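Local coordinates for protein digeranylgeranylglycerophospholipid reductase (Sulfolobus acidocaldarius, PDB 4OPC) that reduces, with FAD as its cofactor, the double bonds of the geranylgeranyl chains of archaeal membrane-lipid precursors to give saturated phytanyl lipids, at residues Gly44-Gly49 with Gly266-Pro271; Tyr160-Arg165 with Ser290-Asn295; Ala183-Arg188 with Pro240-Tyr245. All blocks are in the same frame, centred on the assembly; numbering follows the deposited sequence. Where two conformers were deposited one is given.

How the interactions relate
Interaction 2 is buried, interaction 3 partly so, and interaction 1 lies at the surface, yet all three touch the flavin cofactor. Interactions 1 and 3 share one sheet: strands 261-271 and 183-193 are neighbours in it, and A268 N probably donates to A186 O 2.9 Å away. Against that sheet a loop and a helix pack without direct hydrogen bonds across, though a water links K46 to L269 O in interaction 1. Interaction 2, between two loops of the FAD-binding part, is instead held by an arginine gripping a serine. It meets interaction 1 by packing alone, as where P271 CB lies 3.8 Å from F292 CD1; interactions 2 and 3 do not touch.

Interaction 1. Residues Gly44-Gly49 with Gly266-Pro271; sequences GDKPCG and GGALVP. With FDA (dihydroflavine-adenine dinucleotide), chain B.
P47 packs its ring on the peptide between G266 and G267, with CB 3.5 Å from G266 O and CG 3.5 Å from G267 N. Glycine suits G266 twice over: a CB there would press on P47 CG, and its backbone angles would jam a side chain against the preceding carbonyl. Further along the strand the contact turns apolar. The small methyl of A268 faces the P47 ring and the aliphatic part of K46, CB to K46 CG 4.1 Å, and also lies near the flavin methyl C8M.

Residues 44-49 belong to the FAD-binding loop that follows strand 32-35 of the Rossmann-type sheet. They meet the outermost strand 261-271 of the eight-stranded sheet, and both segments line the flavin.

Polar contacts gather at K46. Its chain leaves with CG anti to the backbone N (chi1 179°) and bends at chi3 and chi4, curling the ammonium back to where NZ donates to P47 O at 2.9 Å. NZ also donates to the ribityl O2' of the flavin at 2.7 Å, and to a water that in turn donates to L269 O, a water-mediated link between segments that share no direct hydrogen bond.

Close approach to the isoalloxazine completes the set: G49 N lies 3.0 Å from flavin N5, and a CB on G49 would clash with flavin O4.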
# COMPACT_ATOMS: atom_id res chain seq x y z
N GLY A 44 -14.28 5.17 -1.50
CA GLY A 44 -13.67 4.09 -0.73
C GLY A 44 -13.88 2.71 -1.32
O GLY A 44 -13.43 1.72 -0.72
N ASP A 45 -14.52 2.61 -2.48
CA ASP A 45 -14.90 1.30 -3.03
C ASP A 45 -13.93 0.68 -4.03
O ASP A 45 -14.29 -0.25 -4.76
CB ASP A 45 -16.34 1.31 -3.58
CG ASP A 45 -16.46 1.93 -4.98
OD1 ASP A 45 -15.49 2.52 -5.49
OD2 ASP A 45 -17.57 1.85 -5.56
N LYS A 46 -12.70 1.18 -4.10
CA LYS A 46 -11.71 0.51 -4.93
C LYS A 46 -11.60 -0.96 -4.49
O LYS A 46 -11.62 -1.24 -3.29
CB LYS A 46 -10.35 1.18 -4.78
CG LYS A 46 -9.26 0.50 -5.61
CD LYS A 46 -7.87 1.05 -5.29
CE LYS A 46 -7.41 0.67 -3.90
NZ LYS A 46 -7.03 -0.79 -3.83
N PRO A 47 -11.50 -1.90 -5.45
CA PRO A 47 -11.26 -3.30 -5.07
C PRO A 47 -10.13 -3.45 -4.05
O PRO A 47 -9.08 -2.83 -4.17
CB PRO A 47 -10.86 -3.94 -6.40
CG PRO A 47 -11.70 -3.16 -7.41
CD PRO A 47 -11.63 -1.74 -6.91
N CYS A 48 -10.38 -4.29 -3.05
CA CYS A 48 -9.44 -4.50 -1.96
C CYS A 48 -9.84 -5.80 -1.26
O CYS A 48 -11.00 -6.21 -1.33
CB CYS A 48 -9.49 -3.33 -0.97
SG CYS A 48 -8.21 -3.37 0.31
N GLY A 49 -8.88 -6.43 -0.59
CA GLY A 49 -9.17 -7.54 0.30
C GLY A 49 -9.82 -7.10 1.60
O GLY A 49 -10.41 -7.93 2.30
N GLY A 266 -14.25 -7.05 -8.84
CA GLY A 266 -13.44 -6.04 -9.48
C GLY A 266 -11.97 -6.15 -9.16
O GLY A 266 -11.58 -6.81 -8.20
N GLY A 267 -11.17 -5.46 -9.96
CA GLY A 267 -9.73 -5.47 -9.80
C GLY A 267 -9.14 -4.08 -9.96
O GLY A 267 -9.80 -3.14 -10.39
N ALA A 268 -7.85 -3.98 -9.64
CA ALA A 268 -7.10 -2.74 -9.74
C ALA A 268 -5.62 -3.04 -9.59
O ALA A 268 -5.22 -4.15 -9.22
CB ALA A 268 -7.56 -1.74 -8.66
N LEU A 269 -4.79 -2.04 -9.87
CA LEU A 269 -3.36 -2.19 -9.68
C LEU A 269 -2.93 -1.82 -8.27
O LEU A 269 -3.57 -0.98 -7.61
CB LEU A 269 -2.62 -1.34 -10.72
CG LEU A 269 -2.56 -2.00 -12.11
CD1 LEU A 269 -2.86 -1.01 -13.21
CD2 LEU A 269 -1.20 -2.67 -12.33
N VAL A 270 -1.86 -2.46 -7.80
CA VAL A 270 -1.30 -2.13 -6.49
C VAL A 270 0.23 -2.06 -6.59
O VAL A 270 0.89 -2.99 -7.02
CB VAL A 270 -1.83 -3.10 -5.39
CG1 VAL A 270 -1.51 -4.53 -5.71
CG2 VAL A 270 -1.30 -2.72 -4.00
N PRO A 271 0.80 -0.92 -6.20
CA PRO A 271 2.27 -0.83 -6.22
C PRO A 271 2.91 -1.76 -5.19
O PRO A 271 2.31 -2.03 -4.15
CB PRO A 271 2.55 0.63 -5.89
CG PRO A 271 1.34 1.08 -5.10
CD PRO A 271 0.16 0.28 -5.63
PA FDA B . -7.47 4.83 -3.44
O1A FDA B . -7.28 4.35 -4.83
O2A FDA B . -8.28 3.95 -2.50
O5B FDA B . -8.17 6.25 -3.47
C5B FDA B . -7.79 7.23 -4.46
C4B FDA B . -8.96 8.17 -4.63
O4B FDA B . -8.56 9.28 -5.46
C3B FDA B . -10.20 7.56 -5.28
O3B FDA B . -11.33 7.65 -4.42
C2B FDA B . -10.33 8.33 -6.61
O2B FDA B . -11.69 8.53 -6.99
C1B FDA B . -9.65 9.65 -6.27
N9A FDA B . -9.09 10.41 -7.38
C8A FDA B . -8.12 10.00 -8.26
N7A FDA B . -7.75 10.93 -9.11
C5A FDA B . -8.51 12.03 -8.75
C6A FDA B . -8.55 13.36 -9.23
N6A FDA B . -7.74 13.83 -10.18
N1A FDA B . -9.39 14.22 -8.62
C2A FDA B . -10.17 13.76 -7.64
N3A FDA B . -10.20 12.55 -7.07
C4A FDA B . -9.32 11.74 -7.66
N1 FDA B . -4.50 -3.25 1.32
C2 FDA B . -4.75 -3.64 2.61
O2 FDA B . -4.36 -2.98 3.57
N3 FDA B . -5.48 -4.79 2.79
C4 FDA B . -5.90 -5.67 1.81
O4 FDA B . -6.66 -6.59 2.10
C4X FDA B . -5.56 -5.25 0.50
N5 FDA B . -5.95 -6.01 -0.56
C5X FDA B . -5.95 -5.48 -1.83
C6 FDA B . -6.60 -6.14 -2.87
C7 FDA B . -6.68 -5.59 -4.14
C7M FDA B . -7.51 -6.27 -5.19
C8 FDA B . -6.05 -4.36 -4.40
C8M FDA B . -6.19 -3.70 -5.75
C9 FDA B . -5.38 -3.70 -3.36
C9A FDA B . -5.34 -4.24 -2.08
N10 FDA B . -4.70 -3.59 -1.00
C10 FDA B . -4.92 -4.03 0.28
C1' FDA B . -4.07 -2.25 -1.17
C2' FDA B . -5.03 -1.14 -0.72
O2' FDA B . -6.35 -1.36 -1.24
C3' FDA B . -4.54 0.23 -1.21
O3' FDA B . -3.16 0.33 -0.90
C4' FDA B . -5.23 1.44 -0.57
O4' FDA B . -6.65 1.31 -0.59
C5' FDA B . -4.81 2.72 -1.26
O5' FDA B . -5.55 3.84 -0.71
P FDA B . -5.42 5.27 -1.37
O1P FDA B . -6.27 6.18 -0.58
O2P FDA B . -3.96 5.66 -1.59
O3P FDA B . -6.00 5.09 -2.85
O HOH W 1 -4.38 -0.64 -4.89

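Interaction 2. Residues Tyr160-Arg165 with Ser290-Asn295; sequences YSRSFR and SGFTVN. With FDA (dihydroflavine-adenine dinucleotide), chain B.
R165 grips S290 side-on, using NE and NH2 on two oxygens of one residue. NE donates to S290 OG at 3.2 Å, with that hydroxyl close to the guanidinium plane, and makes a weak bond to S290 O. NH2 gives the shorter bond to the same carbonyl, 2.8 Å, arriving almost in line with C=O (170°) although the oxygen is tilted from the guanidinium plane. Arginine fits because its chain runs extended from CG to NE and brings two nitrogens to the serine side by side.

F292 stands at the edge of this guanidinium, CZ 3.4 Å from R165 NH2, with the two planes 79° apart. R162 adds its aliphatic part: CG rests 3.6 Å from S290 OG, and CD approaches F292 CE1. Its NE turns back to Y160 O at 2.8 Å, a bond within the loop, while its NH2 lies over one face of the Y160 ring, toward its rim.

Farther out, D177 positions the end of R162 through NH1, the carbonyls of I174 and E176 hold R165 NH1, and E156 positions S290 OG while also accepting from R165 N. The loops follow neighbouring parallel strands, 153-156 and 284-286, of the Rossmann-type sheet. Nearby, S163 OG donates to adenine N7A of the cofactor at 2.8 Å, while V294 packs beside its ribityl chain.

The buried R165 guanidinium is thus fixed in rotation, with all three of its nitrogens bonded to neutral oxygens.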
# COMPACT_ATOMS: atom_id res chain seq x y z
N TYR A 160 -3.35 4.80 -7.33
CA TYR A 160 -2.47 4.37 -8.41
C TYR A 160 -2.58 5.27 -9.64
O TYR A 160 -1.64 5.38 -10.43
CB TYR A 160 -2.76 2.91 -8.78
CG TYR A 160 -1.92 2.39 -9.92
CD1 TYR A 160 -0.67 1.82 -9.69
CD2 TYR A 160 -2.38 2.46 -11.22
CE1 TYR A 160 0.10 1.34 -10.76
CE2 TYR A 160 -1.64 2.01 -12.27
CZ TYR A 160 -0.40 1.44 -12.04
OH TYR A 160 0.32 0.99 -13.12
N SER A 161 -3.72 5.92 -9.82
CA SER A 161 -3.89 6.82 -10.96
C SER A 161 -2.80 7.88 -11.04
O SER A 161 -2.39 8.26 -12.14
CB SER A 161 -5.27 7.49 -10.95
OG SER A 161 -5.34 8.58 -10.04
N ARG A 162 -2.33 8.36 -9.88
CA ARG A 162 -1.32 9.43 -9.83
C ARG A 162 -1.70 10.55 -10.78
O ARG A 162 -0.88 11.11 -11.49
CB ARG A 162 0.06 8.88 -10.18
CG ARG A 162 0.52 7.83 -9.20
CD ARG A 162 1.64 7.01 -9.77
NE ARG A 162 1.12 5.94 -10.62
CZ ARG A 162 1.76 5.42 -11.66
NH1 ARG A 162 2.94 5.92 -12.05
NH2 ARG A 162 1.21 4.43 -12.33
N SER A 163 -2.99 10.89 -10.77
CA SER A 163 -3.56 11.67 -11.86
C SER A 163 -3.32 13.17 -11.78
O SER A 163 -3.67 13.91 -12.71
CB SER A 163 -5.06 11.40 -11.92
OG SER A 163 -5.68 11.85 -10.72
N PHE A 164 -2.76 13.63 -10.68
CA PHE A 164 -2.40 15.04 -10.54
C PHE A 164 -0.89 15.23 -10.68
O PHE A 164 -0.43 16.00 -11.52
CB PHE A 164 -2.92 15.56 -9.20
CG PHE A 164 -2.69 17.02 -8.96
CD1 PHE A 164 -3.60 17.96 -9.43
CD2 PHE A 164 -1.61 17.46 -8.22
CE1 PHE A 164 -3.42 19.30 -9.17
CE2 PHE A 164 -1.43 18.82 -7.97
CZ PHE A 164 -2.34 19.73 -8.45
N ARG A 165 -0.11 14.51 -9.88
CA ARG A 165 1.34 14.68 -9.92
C ARG A 165 1.94 14.30 -11.27
O ARG A 165 2.99 14.84 -11.65
CB ARG A 165 2.04 13.94 -8.77
CG ARG A 165 1.99 12.42 -8.84
CD ARG A 165 2.63 11.85 -7.58
NE ARG A 165 2.84 10.40 -7.61
CZ ARG A 165 3.88 9.81 -8.18
NH1 ARG A 165 4.82 10.53 -8.79
NH2 ARG A 165 3.98 8.48 -8.16
N SER A 290 -0.51 6.60 -4.53
CA SER A 290 0.16 7.55 -5.41
C SER A 290 1.62 7.74 -5.04
O SER A 290 2.43 8.03 -5.89
CB SER A 290 -0.57 8.89 -5.37
OG SER A 290 0.03 9.80 -6.28
N GLY A 291 1.93 7.59 -3.75
CA GLY A 291 3.29 7.68 -3.26
C GLY A 291 3.94 6.33 -3.03
O GLY A 291 5.00 6.25 -2.40
N PHE A 292 3.30 5.27 -3.51
CA PHE A 292 3.81 3.89 -3.40
C PHE A 292 4.00 3.45 -1.95
O PHE A 292 5.05 2.90 -1.60
CB PHE A 292 5.12 3.68 -4.19
CG PHE A 292 5.09 4.22 -5.60
CD1 PHE A 292 3.95 4.14 -6.39
CD2 PHE A 292 6.23 4.82 -6.13
CE1 PHE A 292 3.94 4.62 -7.67
CE2 PHE A 292 6.22 5.33 -7.42
CZ PHE A 292 5.08 5.24 -8.19
N THR A 293 3.00 3.64 -1.11
CA THR A 293 3.12 3.30 0.32
C THR A 293 2.86 1.82 0.70
O THR A 293 2.97 1.43 1.86
CB THR A 293 2.28 4.25 1.18
OG1 THR A 293 0.93 4.28 0.69
CG2 THR A 293 2.85 5.66 1.13
N VAL A 294 2.58 0.98 -0.28
CA VAL A 294 2.14 -0.38 -0.01
C VAL A 294 3.30 -1.29 0.43
O VAL A 294 4.42 -1.18 -0.11
CB VAL A 294 1.51 -0.94 -1.28
CG1 VAL A 294 1.07 -2.39 -1.09
CG2 VAL A 294 0.33 -0.06 -1.69
N ASN A 295 3.04 -2.17 1.39
CA ASN A 295 4.02 -3.19 1.80
C ASN A 295 4.38 -4.09 0.60
O ASN A 295 3.52 -4.74 0.02
CB ASN A 295 3.42 -4.04 2.92
CG ASN A 295 4.42 -4.98 3.52
OD1 ASN A 295 4.89 -5.92 2.87
ND2 ASN A 295 4.76 -4.74 4.78
PA FDA B . -7.47 4.83 -3.44
O1A FDA B . -7.28 4.35 -4.83
O2A FDA B . -8.28 3.95 -2.50
O5B FDA B . -8.17 6.25 -3.47
C5B FDA B . -7.79 7.23 -4.46
C4B FDA B . -8.96 8.17 -4.63
O4B FDA B . -8.56 9.28 -5.46
C3B FDA B . -10.20 7.56 -5.28
O3B FDA B . -11.33 7.65 -4.42
C2B FDA B . -10.33 8.33 -6.61
O2B FDA B . -11.69 8.53 -6.99
C1B FDA B . -9.65 9.65 -6.27
N9A FDA B . -9.09 10.41 -7.38
C8A FDA B . -8.12 10.00 -8.26
N7A FDA B . -7.75 10.93 -9.11
C5A FDA B . -8.51 12.03 -8.75
C6A FDA B . -8.55 13.36 -9.23
N6A FDA B . -7.74 13.83 -10.18
N1A FDA B . -9.39 14.22 -8.62
C2A FDA B . -10.17 13.76 -7.64
N3A FDA B . -10.20 12.55 -7.07
C4A FDA B . -9.32 11.74 -7.66
N1 FDA B . -4.50 -3.25 1.32
C2 FDA B . -4.75 -3.64 2.61
O2 FDA B . -4.36 -2.98 3.57
N3 FDA B . -5.48 -4.79 2.79
C4 FDA B . -5.90 -5.67 1.81
O4 FDA B . -6.66 -6.59 2.10
C4X FDA B . -5.56 -5.25 0.50
N5 FDA B . -5.95 -6.01 -0.56
C5X FDA B . -5.95 -5.48 -1.83
C6 FDA B . -6.60 -6.14 -2.87
C7 FDA B . -6.68 -5.59 -4.14
C7M FDA B . -7.51 -6.27 -5.19
C8 FDA B . -6.05 -4.36 -4.40
C8M FDA B . -6.19 -3.70 -5.75
C9 FDA B . -5.38 -3.70 -3.36
C9A FDA B . -5.34 -4.24 -2.08
N10 FDA B . -4.70 -3.59 -1.00
C10 FDA B . -4.92 -4.03 0.28
C1' FDA B . -4.07 -2.25 -1.17
C2' FDA B . -5.03 -1.14 -0.72
O2' FDA B . -6.35 -1.36 -1.24
C3' FDA B . -4.54 0.23 -1.21
O3' FDA B . -3.16 0.33 -0.90
C4' FDA B . -5.23 1.44 -0.57
O4' FDA B . -6.65 1.31 -0.59
C5' FDA B . -4.81 2.72 -1.26
O5' FDA B . -5.55 3.84 -0.71
P FDA B . -5.42 5.27 -1.37
O1P FDA B . -6.27 6.18 -0.58
O2P FDA B . -3.96 5.66 -1.59
O3P FDA B . -6.00 5.09 -2.85

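Interaction 3. Residues Ala183-Arg188 with Pro240-Tyr245; sequences ADVAYR and PSIHEY. With FDA (dihydroflavine-adenine dinucleotide), chain B.
Segment 183-188 of strand 183-193 packs against the first turn of helix 242-253, the backbones coming nearest at Y187 and I242, whose CA atoms are 7.1 Å apart. This is helix-on-sheet packing within the region assigned to the geranylgeranyl reductase catalytic family: strand 183-193 belongs to the eight-stranded mixed sheet, between 226-234 and 261-271, and the helix lies on one side of it. Residues alternate along the strand, V185 and Y187 turning toward the helix while A186 turns to the flavin, its CB 3.5 Å from methyl C7M; a small side chain suits that place, where the ring system lies close.

I242 carries the apolar packing of the helix onto the strand. With CG1 anti to the backbone N (chi1 -170°) and a further extended chi2, it sends CD1 against the strand backbone, 3.2 Å from V185 O and 3.6 Å from A186 CA. The ends of V185 and I242 meet, CG1 4.0 Å from CD1, and CD1 also meets Y187 CB. L231 on the adjoining strand touches I242 as well.

H243 adds an offset edge-to-face contact, its imidazole edge directed at one face of the Y187 ring with the planes at 74° and the centroids 4.9 Å apart. Y246 makes another edge-to-face contact with Y187, whose hydroxyl bonds to E189. With an alanine in place of Y187, the H243 edge would probably lose the face it packs on, and E189 its hydroxyl partner.

S241 suits the N-cap, since its hydroxyl can accept from the first amides of the helix: both bonds are weak, with H243 N 3.1 Å from S241 OG and E244 N at 3.5 Å.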
# COMPACT_ATOMS: atom_id res chain seq x y z
N ALA A 183 4.65 -3.44 -9.60
CA ALA A 183 3.25 -3.45 -9.17
C ALA A 183 2.66 -4.80 -9.51
O ALA A 183 3.21 -5.55 -10.33
CB ALA A 183 2.46 -2.33 -9.86
N ASP A 184 1.56 -5.12 -8.84
CA ASP A 184 0.76 -6.27 -9.20
C ASP A 184 -0.60 -5.80 -9.71
O ASP A 184 -1.07 -4.72 -9.36
CB ASP A 184 0.58 -7.22 -7.99
CG ASP A 184 1.79 -8.14 -7.77
OD1 ASP A 184 2.92 -7.72 -8.09
OD2 ASP A 184 1.61 -9.28 -7.27
N VAL A 185 -1.24 -6.61 -10.53
CA VAL A 185 -2.64 -6.42 -10.81
C VAL A 185 -3.32 -7.41 -9.88
O VAL A 185 -2.85 -8.55 -9.70
CB VAL A 185 -3.00 -6.65 -12.30
CG1 VAL A 185 -2.54 -7.99 -12.76
CG2 VAL A 185 -4.50 -6.50 -12.52
N ALA A 186 -4.41 -6.99 -9.25
CA ALA A 186 -5.10 -7.85 -8.31
C ALA A 186 -6.61 -7.76 -8.55
O ALA A 186 -7.12 -6.73 -9.01
CB ALA A 186 -4.75 -7.48 -6.88
N TYR A 187 -7.32 -8.84 -8.28
CA TYR A 187 -8.73 -8.95 -8.58
C TYR A 187 -9.39 -9.75 -7.48
O TYR A 187 -8.79 -10.72 -6.98
CB TYR A 187 -8.92 -9.71 -9.90
CG TYR A 187 -10.36 -10.01 -10.22
CD1 TYR A 187 -11.19 -9.06 -10.78
CD2 TYR A 187 -10.90 -11.26 -9.93
CE1 TYR A 187 -12.50 -9.33 -11.05
CE2 TYR A 187 -12.23 -11.54 -10.19
CZ TYR A 187 -13.02 -10.57 -10.76
OH TYR A 187 -14.35 -10.81 -11.04
N ARG A 188 -10.60 -9.37 -7.08
CA ARG A 188 -11.30 -10.11 -6.05
C ARG A 188 -12.81 -10.10 -6.24
O ARG A 188 -13.37 -9.20 -6.88
CB ARG A 188 -10.97 -9.56 -4.65
CG ARG A 188 -11.49 -8.14 -4.35
CD ARG A 188 -12.93 -8.16 -3.80
NE ARG A 188 -13.43 -6.85 -3.40
CZ ARG A 188 -13.92 -5.94 -4.24
NH1 ARG A 188 -13.94 -6.19 -5.54
NH2 ARG A 188 -14.37 -4.77 -3.78
N PRO A 240 -1.13 -13.68 -18.90
CA PRO A 240 -2.49 -13.57 -19.42
C PRO A 240 -3.41 -12.85 -18.44
O PRO A 240 -3.01 -12.55 -17.31
CB PRO A 240 -2.94 -15.03 -19.55
CG PRO A 240 -1.71 -15.84 -19.52
CD PRO A 240 -0.73 -15.08 -18.70
N SER A 241 -4.64 -12.62 -18.88
CA SER A 241 -5.64 -11.89 -18.12
C SER A 241 -5.82 -12.44 -16.71
O SER A 241 -6.00 -13.65 -16.54
CB SER A 241 -6.98 -11.97 -18.84
OG SER A 241 -8.04 -11.59 -17.98
N ILE A 242 -5.78 -11.56 -15.72
CA ILE A 242 -6.00 -11.98 -14.34
C ILE A 242 -7.41 -12.56 -14.18
O ILE A 242 -7.61 -13.46 -13.36
CB ILE A 242 -5.74 -10.84 -13.33
CG1 ILE A 242 -5.74 -11.38 -11.90
CG2 ILE A 242 -6.78 -9.72 -13.51
CD1 ILE A 242 -5.14 -10.43 -10.89
N HIS A 243 -8.37 -12.07 -14.96
CA HIS A 243 -9.73 -12.60 -14.91
C HIS A 243 -9.72 -14.07 -15.30
O HIS A 243 -10.52 -14.86 -14.81
CB HIS A 243 -10.66 -11.83 -15.85
CG HIS A 243 -10.91 -10.41 -15.43
ND1 HIS A 243 -11.20 -9.41 -16.33
CD2 HIS A 243 -10.90 -9.83 -14.21
CE1 HIS A 243 -11.37 -8.27 -15.68
NE2 HIS A 243 -11.19 -8.50 -14.39
N GLU A 244 -8.81 -14.45 -16.20
CA GLU A 244 -8.74 -15.83 -16.65
C GLU A 244 -8.05 -16.71 -15.60
O GLU A 244 -8.47 -17.84 -15.39
CB GLU A 244 -8.07 -15.93 -18.02
CG GLU A 244 -8.94 -15.40 -19.17
CD GLU A 244 -10.26 -16.15 -19.33
OE1 GLU A 244 -10.27 -17.39 -19.21
OE2 GLU A 244 -11.29 -15.49 -19.58
N TYR A 245 -7.03 -16.19 -14.93
CA TYR A 245 -6.44 -16.92 -13.81
C TYR A 245 -7.50 -17.17 -12.74
O TYR A 245 -7.60 -18.27 -12.20
CB TYR A 245 -5.30 -16.13 -13.15
CG TYR A 245 -3.96 -16.24 -13.82
CD1 TYR A 245 -3.05 -17.23 -13.45
CD2 TYR A 245 -3.57 -15.33 -14.80
CE1 TYR A 245 -1.81 -17.33 -14.06
CE2 TYR A 245 -2.33 -15.41 -15.41
CZ TYR A 245 -1.46 -16.41 -15.03
OH TYR A 245 -0.22 -16.50 -15.64
PA FDA B . -7.47 4.83 -3.44
O1A FDA B . -7.28 4.35 -4.83
O2A FDA B . -8.28 3.95 -2.50
O5B FDA B . -8.17 6.25 -3.47
C5B FDA B . -7.79 7.23 -4.46
C4B FDA B . -8.96 8.17 -4.63
O4B FDA B . -8.56 9.28 -5.46
C3B FDA B . -10.20 7.56 -5.28
O3B FDA B . -11.33 7.65 -4.42
C2B FDA B . -10.33 8.33 -6.61
O2B FDA B . -11.69 8.53 -6.99
C1B FDA B . -9.65 9.65 -6.27
N9A FDA B . -9.09 10.41 -7.38
C8A FDA B . -8.12 10.00 -8.26
N7A FDA B . -7.75 10.93 -9.11
C5A FDA B . -8.51 12.03 -8.75
C6A FDA B . -8.55 13.36 -9.23
N6A FDA B . -7.74 13.83 -10.18
N1A FDA B . -9.39 14.22 -8.62
C2A FDA B . -10.17 13.76 -7.64
N3A FDA B . -10.20 12.55 -7.07
C4A FDA B . -9.32 11.74 -7.66
N1 FDA B . -4.50 -3.25 1.32
C2 FDA B . -4.75 -3.64 2.61
O2 FDA B . -4.36 -2.98 3.57
N3 FDA B . -5.48 -4.79 2.79
C4 FDA B . -5.90 -5.67 1.81
O4 FDA B . -6.66 -6.59 2.10
C4X FDA B . -5.56 -5.25 0.50
N5 FDA B . -5.95 -6.01 -0.56
C5X FDA B . -5.95 -5.48 -1.83
C6 FDA B . -6.60 -6.14 -2.87
C7 FDA B . -6.68 -5.59 -4.14
C7M FDA B . -7.51 -6.27 -5.19
C8 FDA B . -6.05 -4.36 -4.40
C8M FDA B . -6.19 -3.70 -5.75
C9 FDA B . -5.38 -3.70 -3.36
C9A FDA B . -5.34 -4.24 -2.08
N10 FDA B . -4.70 -3.59 -1.00
C10 FDA B . -4.92 -4.03 0.28
C1' FDA B . -4.07 -2.25 -1.17
C2' FDA B . -5.03 -1.14 -0.72
O2' FDA B . -6.35 -1.36 -1.24
C3' FDA B . -4.54 0.23 -1.21
O3' FDA B . -3.16 0.33 -0.90
C4' FDA B . -5.23 1.44 -0.57
O4' FDA B . -6.65 1.31 -0.59
C5' FDA B . -4.81 2.72 -1.26
O5' FDA B . -5.55 3.84 -0.71
P FDA B . -5.42 5.27 -1.37
O1P FDA B . -6.27 6.18 -0.58
O2P FDA B . -3.96 5.66 -1.59
O3P FDA B . -6.00 5.09 -2.85